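Local structure of putative branched-chain amino acid transport system substrate-binding protein (Rhodopseudomonas palustris, 3TX6) at residues 80-85 / 98-103; 71-76 / 94-99; 88-93 / 109-114. The protein probably serves as the periplasmic solute-binding component of an ABC transporter for lignin-derived aromatic acids, and binds 3-(4-hydroxyphenyl)pyruvic acid in this structure. All coordinates share one frame; numbering follows the deposited sequence. Where two conformers were deposited one is given.

Interaction 1: residues 80-85 / 98-103. With ENO (3-(4-hydroxy-phenyl)pyruvic acid), chain D.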
ATOM      1  N   PRO A  80      -3.035  11.082  -0.964  1.00 14.99           N
ATOM      2  CA  PRO A  80      -3.347  12.446  -0.489  1.00 15.82           C
ATOM      3  C   PRO A  80      -3.886  12.506   0.966  1.00 15.69           C
ATOM      4  O   PRO A  80      -3.381  13.289   1.767  1.00 16.39           O
ATOM      5  CB  PRO A  80      -4.344  12.973  -1.553  1.00 20.78           C
ATOM      6  CG  PRO A  80      -3.896  12.243  -2.794  1.00 19.70           C
ATOM      7  CD  PRO A  80      -3.621  10.846  -2.280  1.00 17.22           C
ATOM      8  N   PRO A  81      -4.859  11.673   1.321  1.00 14.57           N
ATOM      9  CA  PRO A  81      -5.297  11.732   2.733  1.00 14.40           C
ATOM     10  C   PRO A  81      -4.218  11.199   3.722  1.00 13.57           C
ATOM     11  O   PRO A  81      -4.234  11.532   4.913  1.00 14.72           O
ATOM     12  CB  PRO A  81      -6.546  10.863   2.739  1.00 15.12           C
ATOM     13  CG  PRO A  81      -6.405   9.961   1.570  1.00 15.53           C
ATOM     14  CD  PRO A  81      -5.695  10.789   0.524  1.00 15.97           C
ATOM     15  N   THR A  82      -3.327  10.311   3.257  1.00 12.71           N
ATOM     16  CA  THR A  82      -2.279   9.730   4.104  1.00 12.82           C
ATOM     17  C   THR A  82      -1.256  10.809   4.472  1.00 13.57           C
ATOM     18  O   THR A  82      -0.783  10.878   5.639  1.00 13.72           O
ATOM     19  CB  THR A  82      -1.604   8.537   3.411  1.00 12.82           C
ATOM     20  OG1 THR A  82      -2.583   7.539   3.176  1.00 12.87           O
ATOM     21  CG2 THR A  82      -0.481   7.902   4.257  1.00 14.07           C
ATOM     22  N   VAL A  83      -0.937  11.685   3.516  1.00 14.70           N
ATOM     23  CA  VAL A  83      -0.113  12.851   3.814  1.00 14.31           C
ATOM     24  C   VAL A  83      -0.754  13.701   4.922  1.00 15.54           C
ATOM     25  O   VAL A  83      -0.078  14.101   5.887  1.00 16.47           O
ATOM     26  CB  VAL A  83       0.203  13.661   2.550  1.00 14.46           C
ATOM     27  CG1 VAL A  83       0.814  15.024   2.905  1.00 16.80           C
ATOM     28  CG2 VAL A  83       1.145  12.857   1.606  1.00 16.79           C
ATOM     29  N   ALA A  84      -2.053  13.912   4.816  1.00 14.50           N
ATOM     30  CA  ALA A  84      -2.804  14.650   5.817  1.00 15.13           C
ATOM     31  C   ALA A  84      -2.729  14.017   7.208  1.00 14.19           C
ATOM     32  O   ALA A  84      -2.541  14.735   8.213  1.00 15.50           O
ATOM     33  CB  ALA A  84      -4.260  14.838   5.391  1.00 17.05           C
ATOM     34  N   VAL A  85      -2.902  12.702   7.287  1.00 12.67           N
ATOM     35  CA  VAL A  85      -2.811  12.021   8.552  1.00 12.28           C
ATOM     36  C   VAL A  85      -1.427  12.198   9.149  1.00 12.94           C
ATOM     37  O   VAL A  85      -1.289  12.443  10.335  1.00 13.87           O
ATOM     38  CB  VAL A  85      -3.178  10.534   8.412  1.00 12.40           C
ATOM     39  CG1 VAL A  85      -2.964   9.797   9.739  1.00 14.28           C
ATOM     40  CG2 VAL A  85      -4.643  10.362   7.937  1.00 13.62           C
ATOM     41  N   ALA A  98       1.037   4.399   8.283  1.00 12.69           N
ATOM     42  CA  ALA A  98       0.443   4.715   6.995  1.00 13.49           C
ATOM     43  C   ALA A  98       0.012   3.441   6.282  1.00 12.07           C
ATOM     44  O   ALA A  98       0.776   2.474   6.243  1.00 12.73           O
ATOM     45  CB  ALA A  98       1.409   5.551   6.142  1.00 15.41           C
ATOM     46  N   LEU A  99      -1.149   3.517   5.614  1.00 12.34           N
ATOM     47  CA  LEU A  99      -1.682   2.395   4.833  1.00 13.24           C
ATOM     48  C   LEU A  99      -1.636   2.658   3.301  1.00 12.74           C
ATOM     49  O   LEU A  99      -2.132   1.841   2.529  1.00 15.31           O
ATOM     50  CB  LEU A  99      -3.080   2.016   5.322  1.00 15.43           C
ATOM     51  CG  LEU A  99      -3.224   1.646   6.798  1.00 14.20           C
ATOM     52  CD1 LEU A  99      -4.690   1.275   7.146  1.00 14.56           C
ATOM     53  CD2 LEU A  99      -2.256   0.542   7.264  1.00 14.32           C
ATOM     54  N   ALA A 100      -0.995   3.759   2.898  1.00 13.44           N
ATOM     55  CA  ALA A 100      -0.699   4.105   1.509  1.00 13.85           C
ATOM     56  C   ALA A 100       0.709   4.627   1.468  1.00 14.39           C
ATOM     57  O   ALA A 100       1.186   5.127   2.459  1.00 15.55           O
ATOM     58  CB  ALA A 100      -1.633   5.185   0.995  1.00 14.94           C
ATOM     59  N   PRO A 101       1.416   4.365   0.359  1.00 14.87           N
ATOM     60  CA  PRO A 101       2.752   4.924   0.273  1.00 17.33           C
ATOM     61  C   PRO A 101       2.589   6.474   0.296  1.00 21.69           C
ATOM     62  O   PRO A 101       1.534   7.048  -0.044  1.00 22.74           O
ATOM     63  CB  PRO A 101       3.332   4.299  -0.982  1.00 21.36           C
ATOM     64  CG  PRO A 101       2.213   3.802  -1.764  1.00 17.62           C
ATOM     65  CD  PRO A 101       1.002   3.707  -0.882  1.00 15.77           C
ATOM     66  N   LEU A 102       3.536   7.130   0.875  1.00 20.33           N
ATOM     67  CA  LEU A 102       3.567   8.558   0.835  1.00 17.99           C
ATOM     68  C   LEU A 102       5.039   8.965   0.840  1.00 19.62           C
ATOM     69  O   LEU A 102       5.913   8.174   1.271  1.00 20.47           O
ATOM     70  CB  LEU A 102       2.848   9.147   2.072  1.00 16.72           C
ATOM     71  CG  LEU A 102       3.562   9.115   3.399  1.00 16.66           C
ATOM     72  CD1 LEU A 102       2.956  10.143   4.354  1.00 15.24           C
ATOM     73  CD2 LEU A 102       3.501   7.692   3.945  1.00 17.77           C
ATOM     74  N   PRO A 103       5.303  10.186   0.375  1.00 19.91           N
ATOM     75  CA  PRO A 103       6.632  10.741   0.529  1.00 21.19           C
ATOM     76  C   PRO A 103       6.896  11.036   2.012  1.00 19.34           C
ATOM     77  O   PRO A 103       6.264  11.934   2.602  1.00 19.91           O
ATOM     78  CB  PRO A 103       6.572  12.041  -0.292  1.00 24.90           C
ATOM     79  CG  PRO A 103       5.306  11.977  -1.077  1.00 29.38           C
ATOM     80  CD  PRO A 103       4.381  11.116  -0.310  1.00 22.10           C
TER
HETATM   81  O4  ENO D 386      -1.308   5.237  -2.475  1.00 19.20           O
HETATM   82  C9  ENO D 386      -2.149   2.003  -1.791  1.00 16.67           C
HETATM   83  C8  ENO D 386      -1.526   0.925  -1.197  1.00 17.51           C
HETATM   84  C7  ENO D 386      -0.485   0.242  -1.846  1.00 17.59           C
HETATM   85  C6  ENO D 386      -0.032   0.734  -3.055  1.00 16.77           C
HETATM   86  C5  ENO D 386      -0.663   1.809  -3.675  1.00 18.95           C
HETATM   87  C4  ENO D 386      -1.728   2.471  -3.039  1.00 16.72           C
HETATM   88  O3  ENO D 386       0.122  -0.821  -1.190  1.00 25.70           O
HETATM   89  C3  ENO D 386      -2.462   3.589  -3.724  1.00 20.31           C
HETATM   90  C2  ENO D 386      -2.093   4.987  -3.405  1.00 19.53           C
HETATM   91  C1  ENO D 386      -2.782   6.041  -4.136  1.00 19.53           C
HETATM   92  O2  ENO D 386      -2.517   7.223  -3.835  1.00 18.36           O
HETATM   93  O1  ENO D 386      -3.614   5.763  -5.051  1.00 20.01           O

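Interaction 2: residues 71-76 / 94-99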
ATOM      1  N   ASP A  71      -3.395   6.174  21.196  1.00 13.00           N
ATOM      2  CA  ASP A  71      -1.974   5.832  21.281  1.00 14.24           C
ATOM      3  C   ASP A  71      -1.314   5.710  19.928  1.00 13.84           C
ATOM      4  O   ASP A  71      -0.137   5.931  19.806  1.00 15.09           O
ATOM      5  CB  ASP A  71      -1.878   4.525  22.042  1.00 14.32           C
ATOM      6  CG  ASP A  71      -2.420   4.655  23.460  1.00 16.27           C
ATOM      7  OD1 ASP A  71      -1.894   5.434  24.247  1.00 17.70           O
ATOM      8  OD2 ASP A  71      -3.419   3.958  23.766  1.00 15.90           O
ATOM      9  N   VAL A  72      -2.085   5.247  18.938  1.00 13.20           N
ATOM     10  CA  VAL A  72      -1.609   5.033  17.556  1.00 13.26           C
ATOM     11  C   VAL A  72      -2.712   5.436  16.601  1.00 13.37           C
ATOM     12  O   VAL A  72      -3.900   5.184  16.895  1.00 14.53           O
ATOM     13  CB  VAL A  72      -1.265   3.524  17.307  1.00 15.03           C
ATOM     14  CG1 VAL A  72      -0.730   3.265  15.914  1.00 15.21           C
ATOM     15  CG2 VAL A  72      -0.261   3.033  18.360  1.00 15.92           C
ATOM     16  N   ILE A  73      -2.330   6.012  15.462  1.00 13.31           N
ATOM     17  CA  ILE A  73      -3.269   6.287  14.385  1.00 13.44           C
ATOM     18  C   ILE A  73      -2.797   5.619  13.104  1.00 12.75           C
ATOM     19  O   ILE A  73      -1.593   5.427  12.889  1.00 14.64           O
ATOM     20  CB  ILE A  73      -3.572   7.795  14.239  1.00 14.67           C
ATOM     21  CG1 ILE A  73      -2.421   8.601  13.794  1.00 17.80           C
ATOM     22  CG2 ILE A  73      -4.174   8.326  15.512  1.00 16.09           C
ATOM     23  CD1 ILE A  73      -2.781  10.072  13.533  1.00 21.02           C
HETATM   24  N   MSE A  74      -3.760   5.209  12.287  0.50 13.08           N
HETATM   25  CA  MSE A  74      -3.485   4.484  11.058  0.50 12.04           C
HETATM   26  C   MSE A  74      -4.289   5.087   9.921  0.50 12.36           C
HETATM   27  O   MSE A  74      -5.377   5.601  10.097  0.50 13.13           O
HETATM   28  CB  MSE A  74      -3.913   3.011  11.154  0.50 12.58           C
HETATM   29  CG  MSE A  74      -3.351   2.312  12.374  0.50 15.64           C
HETATM   30 SE   MSE A  74      -3.903   0.452  12.463  0.50 19.80          SE
HETATM   31  CE  MSE A  74      -4.246   0.203  10.577  0.50 14.16           C
ATOM     32  N   GLY A  75      -3.715   5.029   8.729  1.00 13.18           N
ATOM     33  CA  GLY A  75      -4.433   5.393   7.524  1.00 14.27           C
ATOM     34  C   GLY A  75      -3.559   6.218   6.608  1.00 12.82           C
ATOM     35  O   GLY A  75      -2.363   6.432   6.882  1.00 12.52           O
ATOM     36  N   SER A  76      -4.094   6.698   5.499  1.00 12.58           N
ATOM     37  CA  SER A  76      -5.399   6.377   4.959  1.00 13.18           C
ATOM     38  C   SER A  76      -5.142   5.356   3.823  1.00 12.89           C
ATOM     39  O   SER A  76      -4.141   4.683   3.826  1.00 14.21           O
ATOM     40  CB  SER A  76      -6.090   7.689   4.484  1.00 14.01           C
ATOM     41  OG  SER A  76      -7.346   7.456   3.849  1.00 14.49           O
ATOM     42  N   VAL A  94       1.944  11.573  17.850  1.00 13.54           N
ATOM     43  CA  VAL A  94       1.300  10.284  17.962  1.00 14.38           C
ATOM     44  C   VAL A  94       1.845   9.368  16.846  1.00 13.36           C
ATOM     45  O   VAL A  94       1.894   9.752  15.707  1.00 12.38           O
ATOM     46  CB  VAL A  94      -0.226  10.412  17.825  1.00 14.21           C
ATOM     47  CG1 VAL A  94      -0.893   9.012  17.940  1.00 15.06           C
ATOM     48  CG2 VAL A  94      -0.780  11.381  18.871  1.00 17.15           C
ATOM     49  N   PRO A  95       2.223   8.121  17.201  1.00 12.66           N
ATOM     50  CA  PRO A  95       2.656   7.192  16.162  1.00 11.24           C
ATOM     51  C   PRO A  95       1.596   7.024  15.093  1.00 12.29           C
ATOM     52  O   PRO A  95       0.407   6.818  15.389  1.00 12.88           O
ATOM     53  CB  PRO A  95       2.886   5.884  16.917  1.00 13.32           C
ATOM     54  CG  PRO A  95       3.248   6.351  18.321  1.00 14.65           C
ATOM     55  CD  PRO A  95       2.400   7.558  18.554  1.00 13.83           C
ATOM     56  N   HIS A  96       2.056   7.034  13.851  1.00 12.28           N
ATOM     57  CA  HIS A  96       1.204   6.881  12.685  1.00 11.90           C
ATOM     58  C   HIS A  96       1.705   5.766  11.828  1.00 11.88           C
ATOM     59  O   HIS A  96       2.862   5.779  11.383  1.00 12.22           O
ATOM     60  CB  HIS A  96       1.226   8.212  11.905  1.00 11.09           C
ATOM     61  CG  HIS A  96       0.611   8.112  10.543  1.00 12.14           C
ATOM     62  ND1 HIS A  96       1.123   8.763   9.453  1.00 12.16           N
ATOM     63  CD2 HIS A  96      -0.522   7.413  10.098  1.00 13.45           C
ATOM     64  CE1 HIS A  96       0.364   8.467   8.380  1.00 14.01           C
ATOM     65  NE2 HIS A  96      -0.635   7.637   8.769  1.00 13.39           N
ATOM     66  N   ILE A  97       0.840   4.778  11.570  1.00 13.11           N
ATOM     67  CA  ILE A  97       1.160   3.729  10.614  1.00 12.10           C
ATOM     68  C   ILE A  97       0.337   3.973   9.334  1.00 13.20           C
ATOM     69  O   ILE A  97      -0.911   3.867   9.331  1.00 12.15           O
ATOM     70  CB  ILE A  97       0.871   2.319  11.174  1.00 12.05           C
ATOM     71  CG1 ILE A  97       1.721   2.046  12.401  1.00 13.46           C
ATOM     72  CG2 ILE A  97       1.167   1.298  10.118  1.00 14.00           C
ATOM     73  CD1 ILE A  97       1.406   0.746  13.156  1.00 14.66           C
ATOM     74  N   ALA A  98       1.037   4.399   8.283  1.00 12.69           N
ATOM     75  CA  ALA A  98       0.443   4.715   6.995  1.00 13.49           C
ATOM     76  C   ALA A  98       0.012   3.441   6.282  1.00 12.07           C
ATOM     77  O   ALA A  98       0.776   2.474   6.243  1.00 12.73           O
ATOM     78  CB  ALA A  98       1.409   5.551   6.142  1.00 15.41           C
ATOM     79  N   LEU A  99      -1.149   3.517   5.614  1.00 12.34           N
ATOM     80  CA  LEU A  99      -1.682   2.395   4.833  1.00 13.24           C
ATOM     81  C   LEU A  99      -1.636   2.658   3.301  1.00 12.74           C
ATOM     82  O   LEU A  99      -2.132   1.841   2.529  1.00 15.31           O
ATOM     83  CB  LEU A  99      -3.080   2.016   5.322  1.00 15.43           C
ATOM     84  CG  LEU A  99      -3.224   1.646   6.798  1.00 14.20           C
ATOM     85  CD1 LEU A  99      -4.690   1.275   7.146  1.00 14.56           C
ATOM     86  CD2 LEU A  99      -2.256   0.542   7.264  1.00 14.32           C
TER

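Interaction 3: residues 88-93 / 109-114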
ATOM      1  N   VAL A  88      -0.974  15.542  10.802  1.00 14.68           N
ATOM      2  CA  VAL A  88      -1.622  15.592  12.108  1.00 13.61           C
ATOM      3  C   VAL A  88      -0.800  14.825  13.166  1.00 15.06           C
ATOM      4  O   VAL A  88      -0.572  15.319  14.277  1.00 15.15           O
ATOM      5  CB  VAL A  88      -3.067  15.082  12.045  1.00 15.51           C
ATOM      6  CG1 VAL A  88      -3.681  15.005  13.462  1.00 16.64           C
ATOM      7  CG2 VAL A  88      -3.903  15.997  11.149  1.00 17.70           C
ATOM      8  N   ALA A  89      -0.364  13.617  12.796  1.00 13.15           N
ATOM      9  CA  ALA A  89       0.363  12.726  13.669  1.00 13.39           C
ATOM     10  C   ALA A  89       1.634  13.376  14.159  1.00 13.18           C
ATOM     11  O   ALA A  89       1.975  13.268  15.340  1.00 15.38           O
ATOM     12  CB  ALA A  89       0.672  11.392  12.996  1.00 16.06           C
ATOM     13  N   ASN A  90       2.358  14.021  13.250  1.00 13.33           N
ATOM     14  CA  ASN A  90       3.608  14.635  13.625  1.00 15.71           C
ATOM     15  C   ASN A  90       3.449  15.883  14.479  1.00 15.78           C
ATOM     16  O   ASN A  90       4.310  16.181  15.314  1.00 18.89           O
ATOM     17  CB  ASN A  90       4.501  14.909  12.428  1.00 16.49           C
ATOM     18  CG  ASN A  90       5.209  13.654  11.948  1.00 12.26           C
ATOM     19  OD1 ASN A  90       6.288  13.326  12.430  1.00 15.73           O
ATOM     20  ND2 ASN A  90       4.558  12.895  11.034  1.00 13.80           N
ATOM     21  N   GLU A  91       2.356  16.590  14.313  1.00 14.98           N
ATOM     22  CA  GLU A  91       2.071  17.775  15.138  1.00 15.60           C
ATOM     23  C   GLU A  91       1.598  17.381  16.541  1.00 14.06           C
ATOM     24  O   GLU A  91       2.062  17.950  17.549  1.00 16.72           O
ATOM     25  CB  GLU A  91       1.017  18.617  14.417  1.00 14.67           C
ATOM     26  CG  GLU A  91       0.853  20.011  15.013  1.00 14.43           C
ATOM     27  CD  GLU A  91      -0.142  20.154  16.123  1.00 14.25           C
ATOM     28  OE1 GLU A  91      -0.796  19.164  16.489  1.00 16.19           O
ATOM     29  OE2 GLU A  91      -0.275  21.290  16.645  1.00 17.92           O
ATOM     30  N   ALA A  92       0.769  16.332  16.604  1.00 14.09           N
ATOM     31  CA  ALA A  92       0.204  15.864  17.855  1.00 15.43           C
ATOM     32  C   ALA A  92       1.177  14.919  18.628  1.00 14.06           C
ATOM     33  O   ALA A  92       0.931  14.580  19.794  1.00 17.19           O
ATOM     34  CB  ALA A  92      -1.121  15.145  17.622  1.00 16.20           C
ATOM     35  N   GLN A  93       2.205  14.446  17.947  1.00 13.84           N
ATOM     36  CA  GLN A  93       3.180  13.515  18.501  1.00 13.27           C
ATOM     37  C   GLN A  93       2.590  12.153  18.846  1.00 14.52           C
ATOM     38  O   GLN A  93       2.688  11.667  19.981  1.00 14.29           O
ATOM     39  CB  GLN A  93       3.919  14.155  19.709  1.00 13.75           C
ATOM     40  CG  GLN A  93       4.501  15.533  19.390  1.00 15.11           C
ATOM     41  CD  GLN A  93       5.262  16.055  20.575  1.00 16.04           C
ATOM     42  OE1 GLN A  93       4.677  16.641  21.529  1.00 22.49           O
ATOM     43  NE2 GLN A  93       6.547  15.820  20.562  1.00 16.63           N
ATOM     44  N   ALA A 109       8.908  12.142   9.181  1.00 16.41           N
ATOM     45  CA  ALA A 109       9.583  10.885   9.531  1.00 15.31           C
ATOM     46  C   ALA A 109       9.553  10.547  10.998  1.00 15.52           C
ATOM     47  O   ALA A 109       9.623   9.372  11.343  1.00 17.93           O
ATOM     48  CB  ALA A 109      11.034  10.856   9.062  1.00 18.95           C
ATOM     49  N   LYS A 110       9.491  11.535  11.878  1.00 15.17           N
ATOM     50  CA  LYS A 110       9.613  11.206  13.291  1.00 15.41           C
ATOM     51  C   LYS A 110       8.483  10.305  13.760  1.00 14.32           C
ATOM     52  O   LYS A 110       8.738   9.346  14.433  1.00 16.39           O
ATOM     53  CB  LYS A 110       9.667  12.457  14.144  1.00 17.03           C
ATOM     54  CG  LYS A 110       9.921  12.139  15.610  1.00 17.90           C
ATOM     55  CD  LYS A 110      10.244  13.361  16.443  1.00 18.80           C
ATOM     56  CE  LYS A 110      10.330  13.004  17.936  1.00 21.23           C
ATOM     57  NZ  LYS A 110      10.750  14.084  18.883  1.00 27.14           N
ATOM     58  N   TRP A 111       7.239  10.623  13.389  1.00 13.13           N
ATOM     59  CA  TRP A 111       6.071   9.897  13.920  1.00 13.55           C
ATOM     60  C   TRP A 111       5.402   8.958  12.951  1.00 13.57           C
ATOM     61  O   TRP A 111       4.551   8.209  13.377  1.00 14.53           O
ATOM     62  CB  TRP A 111       5.078  10.858  14.536  1.00 13.64           C
ATOM     63  CG  TRP A 111       5.636  11.520  15.749  1.00 12.73           C
ATOM     64  CD1 TRP A 111       6.227  12.772  15.831  1.00 12.78           C
ATOM     65  CD2 TRP A 111       5.702  10.956  17.080  1.00 13.23           C
ATOM     66  NE1 TRP A 111       6.621  13.003  17.121  1.00 12.27           N
ATOM     67  CE2 TRP A 111       6.375  11.928  17.907  1.00 13.33           C
ATOM     68  CE3 TRP A 111       5.309   9.751  17.637  1.00 13.49           C
ATOM     69  CZ2 TRP A 111       6.593  11.712  19.266  1.00 14.14           C
ATOM     70  CZ3 TRP A 111       5.527   9.536  19.011  1.00 14.12           C
ATOM     71  CH2 TRP A 111       6.181  10.500  19.800  1.00 13.82           C
ATOM     72  N   SER A 112       5.802   8.949  11.662  1.00 12.12           N
ATOM     73  CA  SER A 112       5.167   8.092  10.655  1.00 12.08           C
ATOM     74  C   SER A 112       6.097   6.994  10.158  1.00 12.59           C
ATOM     75  O   SER A 112       7.258   7.232   9.883  1.00 14.49           O
ATOM     76  CB  SER A 112       4.712   8.896   9.422  1.00 12.77           C
ATOM     77  OG  SER A 112       3.701   9.845   9.754  1.00 13.50           O
ATOM     78  N   VAL A 113       5.516   5.802  10.052  1.00 12.38           N
ATOM     79  CA  VAL A 113       6.067   4.708   9.280  1.00 13.02           C
ATOM     80  C   VAL A 113       5.006   4.287   8.253  1.00 12.40           C
ATOM     81  O   VAL A 113       3.845   4.664   8.371  1.00 13.31           O
ATOM     82  CB  VAL A 113       6.451   3.504  10.156  1.00 13.18           C
ATOM     83  CG1 VAL A 113       7.594   3.877  11.105  1.00 14.90           C
ATOM     84  CG2 VAL A 113       5.272   2.905  10.920  1.00 14.16           C
ATOM     85  N   ALA A 114       5.406   3.463   7.292  1.00 13.20           N
ATOM     86  CA  ALA A 114       4.488   3.003   6.234  1.00 11.99           C
ATOM     87  C   ALA A 114       4.466   1.484   6.087  1.00 14.35           C
ATOM     88  O   ALA A 114       5.503   0.858   6.070  1.00 15.62           O
ATOM     89  CB  ALA A 114       4.813   3.661   4.919  1.00 15.15           C
TER
HETATM   90  O   HOH W   1       7.868  15.367  18.259  1.00 21.72           O

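Interaction 1: residues 80-85 / 98-103
T82 reaches from the first turns of helix 79-92 onto the segment 98-103, and its two branches divide the work. The methyl CG2 lies 3.6 Å from CB of A98 and also meets CD2 of L102 at 4.0 Å, while the hydroxyl branch faces A100, with OG1 of T82 3.3 Å from CB of A100. The next residue, V83, rests its CG2 on CB of L102 and on CD of P103, 4.1 Å from each, the valine and proline side chains crossing at about a right angle. No hydrogen bond joins the two segments.

CB of A100 also borders the bound hydroxyphenylpyruvate, 3.5 Å from its O4, and CD of P101 comes to 3.2 Å from that oxygen. T82 is therefore one shell behind the ligand. Its rotation is fixed by polar partners outside the segments, since OG1, turned to the backbone N side (chi1 -61°), is hydrogen-bonded to both V78 O and S76 N. The loop is tied back by a bond from P101 O to T79 OG1. T79 N, H286, S199, R174 and Q282 hydrogen-bond the ligand itself. The arrangement is that of a periplasmic binding protein, in which the N-terminal end of a helix and the loop after a parallel strand line the ligand pocket.

Interaction 2: residues 71-76 / 94-99
The carbonyl of D71 sets its O 3.3 Å from CD of P95, and CG1 of V94 packs against it too; this buried oxygen has no hydrogen-bonding partner in the model. CG1 of V72 packs against CD1 of I97, on the sheet face covered by helix 282-304. At I73 the regular pairing begins: I73 N donates to P95 O at 2.9 Å, nearly straight at 171°, and I73 O accepts from I97 N at 2.8 Å. These bonds join parallel neighbours, strands 72-75 and 96-98, whose connection through helix 79-92 makes a beta-alpha-beta crossover. M74, a selenomethionine, has CG 4.4 Å from CB of I97. G75 N continues the ladder to I97 O, and G75 O takes the imidazole of H96, whose NE2 donates at 2.8 Å with the oxygen in the ring plane; the other ring nitrogen, ND1, is hydrogen-bonded to S112 OG. A leucine at H96 would probably leave G75 O with just the weak bond from L99 N and deprive S112 of its imidazole partner. At G75 (phi 137°) a CB would run into the carbonyl O of M74, which calls for glycine. After a cis peptide, S76 O closes on L99, 3.2 Å from CB.

Interaction 3: residues 88-93 / 109-114
K110 passes its CB within 3.9 Å of OD1 of N90 and runs on fully extended to a water that it holds weakly through NZ. The main bond comes one residue later: W111 N donates to N90 OD1 at 3.0 Å, bent to 146° and approaching from out of the carbonyl plane. That same oxygen lies at the edge of the indole, 3.4 Å from CD1 of W111. With CG of N90 anti to the carbonyl carbon (chi1 -78°), the amide lies beside W111, and it is held at its other end by ND2, hydrogen-bonded to S86 O and R108 O.

The indole is covered on one face by Q93, the residue that leaves helix 79-92 with positive phi. CA of Q93 sits 3.7 Å from the centroid of the five-membered ring, 16° off its normal, a CH-pi contact, and CB of Q93 approaches CZ2 of W111 at 3.6 Å. Its amide stands nearly perpendicular to the indole, and the water held by K110 links the two: it accepts from W111 NE1 at 2.9 Å and from Q93 NE2 at 2.7 Å, so the indole nitrogen is satisfied within its own plane. S112 starts strand 112-114, and besides meeting H96 its OG is hydrogen-bonded to S86 OG, tying the strand to helix 79-92.

The contact thus joins the C-terminal end of helix 79-92 to the start of strand 112-114, the edge strand of its sheet beside 96-98, while Q310, E314 and R317 of helix 310-322 also pack on W111.

All three contacts lie within residues 71-114 of one lobe, and the segments of interaction 3 alternate along the chain with those of interactions 1 and 2. Strands 72-75, 96-98 and 112-114 are neighbours in one sheet. Interaction 2 pairs the first two; interaction 1 sets the start of helix 79-92 on the end of strand 96-98 and the loop after it, and interaction 3 sets its last turn against the start of strand 112-114. The centres of interactions 2 and 3 are about 8 Å apart, and those of interactions 1 and 2 about 10 Å. A98 and L99 serve both 1 and 2, and H96 of 2 meets W111 and S112 of 3. Packing thereby runs continuously from the ligand pocket to the far end of the helix.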